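Local structure of malonyl CoA-acyl carrier protein transacylase (Staphylococcus aureus, 3IM9) at residues Q36-E39 with I40-A44. The protein transfers the malonyl group from malonyl-CoA to the holo acyl carrier protein, supplying malonyl-ACP for fatty acid biosynthesis. Numbering follows the deposited sequence.
Sequences QATE and ILTSA
Thr42 grips the carbonyl of Thr38, one turn earlier in helix 35-47, with both its backbone and its side chain. Thr42 N lies 2.8 Å from Thr38 O and makes a nearly straight bond, while Thr42 OG1 approaches the same Thr38 O at 3.1 Å from the opposite face of the carbonyl plane, 38° out of it. This i to i+4 step, with a hydroxyl bonded back to the carbonyl four residues earlier, is common for threonines in helices. With OG1 beside its own backbone N (chi1 -67°), the hydroxyl is turned back along the helix to that oxygen. The Thr38 side chain has the same rotamer; its methyl CG2 faces Thr42 OG1 at 3.9 Å, while its hydroxyl bonds to Asn34 O and Asn32 N, in the residues just before the helix.

Round the helix, Leu41 leans back over the carbonyl of Ala37. Leu41 CG sits 3.4 Å from Ala37 O, and the same oxygen receives Leu41 N in the carbonyl plane at 3.0 Å. Beyond it, Leu41 packs on Phe31, Leu53, Met56 and Thr76. Ile40 bends CG1 toward Gln36 O and meets Phe112, Ser79 and Ala83, so this apolar side packs the helix against helices 52-57, 67-84 and 112-128, away from the active site.

Thr42 thus turns its hydroxyl onto the helix backbone, whereas that of Thr38 ties the first turn to the residues before it; the double donation to Thr38 O probably polarises that carbonyl and limits rotation of the Thr42 side chain.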
loop_
_atom_site.group_PDB
_atom_site.type_symbol
_atom_site.label_atom_id
_atom_site.label_comp_id
_atom_site.label_asym_id
_atom_site.label_seq_id
_atom_site.Cartn_x
_atom_site.Cartn_y
_atom_site.Cartn_z
ATOM N N GLN A 36 -15.299 7.237 17.175
ATOM C CA GLN A 36 -14.383 7.858 16.177
ATOM C C GLN A 36 -14.295 6.954 14.965
ATOM O O GLN A 36 -14.320 7.468 13.820
ATOM C CB GLN A 36 -12.996 8.106 16.758
ATOM C CG GLN A 36 -12.941 9.321 17.789
ATOM C CD GLN A 36 -13.725 9.046 19.067
ATOM O OE1 GLN A 36 -13.525 8.014 19.744
ATOM N NE2 GLN A 36 -14.676 9.958 19.389
ATOM N N ALA A 37 -14.119 5.638 15.211
ATOM C CA ALA A 37 -14.087 4.727 14.072
ATOM C C ALA A 37 -15.390 4.779 13.331
ATOM O O ALA A 37 -15.388 4.681 12.111
ATOM C CB ALA A 37 -13.824 3.327 14.521
ATOM N N THR A 38 -16.541 4.858 13.986
ATOM C CA THR A 38 -17.799 4.847 13.300
ATOM C C THR A 38 -18.060 6.090 12.474
ATOM O O THR A 38 -18.653 6.025 11.403
ATOM C CB THR A 38 -18.968 4.649 14.346
ATOM O OG1 THR A 38 -18.741 3.429 15.042
ATOM C CG2 THR A 38 -20.343 4.670 13.736
ATOM N N GLU A 39 -17.520 7.215 12.932
ATOM C CA GLU A 39 -17.570 8.416 12.093
ATOM C C GLU A 39 -16.891 8.224 10.700
ATOM O O GLU A 39 -17.447 8.647 9.677
ATOM C CB GLU A 39 -16.897 9.527 12.850
ATOM C CG GLU A 39 -16.900 10.830 12.071
ATOM C CD GLU A 39 -16.394 12.025 12.906
ATOM O OE1 GLU A 39 -15.753 11.845 14.028
ATOM O OE2 GLU A 39 -16.651 13.153 12.389
ATOM N N ILE A 40 -15.744 7.537 10.725
ATOM C CA ILE A 40 -15.043 7.260 9.488
ATOM C C ILE A 40 -15.843 6.278 8.653
ATOM O O ILE A 40 -16.069 6.473 7.448
ATOM C CB ILE A 40 -13.635 6.720 9.747
ATOM C CG1 ILE A 40 -12.700 7.755 10.436
ATOM C CG2 ILE A 40 -12.966 6.233 8.436
ATOM C CD1 ILE A 40 -12.505 9.049 9.620
ATOM N N LEU A 41 -16.299 5.182 9.292
ATOM C CA LEU A 41 -17.041 4.172 8.501
ATOM C C LEU A 41 -18.308 4.748 7.890
ATOM O O LEU A 41 -18.640 4.454 6.763
ATOM C CB LEU A 41 -17.340 2.978 9.473
ATOM C CG LEU A 41 -16.073 2.239 9.808
ATOM C CD1 LEU A 41 -16.276 1.429 11.099
ATOM C CD2 LEU A 41 -15.714 1.162 8.709
ATOM N N THR A 42 -19.038 5.574 8.646
ATOM C CA THR A 42 -20.261 6.192 8.140
ATOM C C THR A 42 -19.927 7.266 7.116
ATOM O O THR A 42 -20.671 7.376 6.129
ATOM C CB THR A 42 -21.009 6.879 9.298
ATOM O OG1 THR A 42 -21.486 5.873 10.212
ATOM C CG2 THR A 42 -22.185 7.663 8.810
ATOM N N SER A 43 -18.763 7.907 7.244
ATOM C CA SER A 43 -18.382 8.869 6.175
ATOM C C SER A 43 -18.214 8.163 4.856
ATOM O O SER A 43 -18.677 8.607 3.836
ATOM C CB SER A 43 -17.120 9.612 6.554
ATOM O OG SER A 43 -16.716 10.543 5.547
ATOM N N ALA A 44 -17.516 7.028 4.898
ATOM C CA ALA A 44 -17.274 6.246 3.668
ATOM C C ALA A 44 -18.628 5.782 3.104
ATOM O O ALA A 44 -18.893 5.848 1.897
ATOM C CB ALA A 44 -16.408 5.024 4.020
#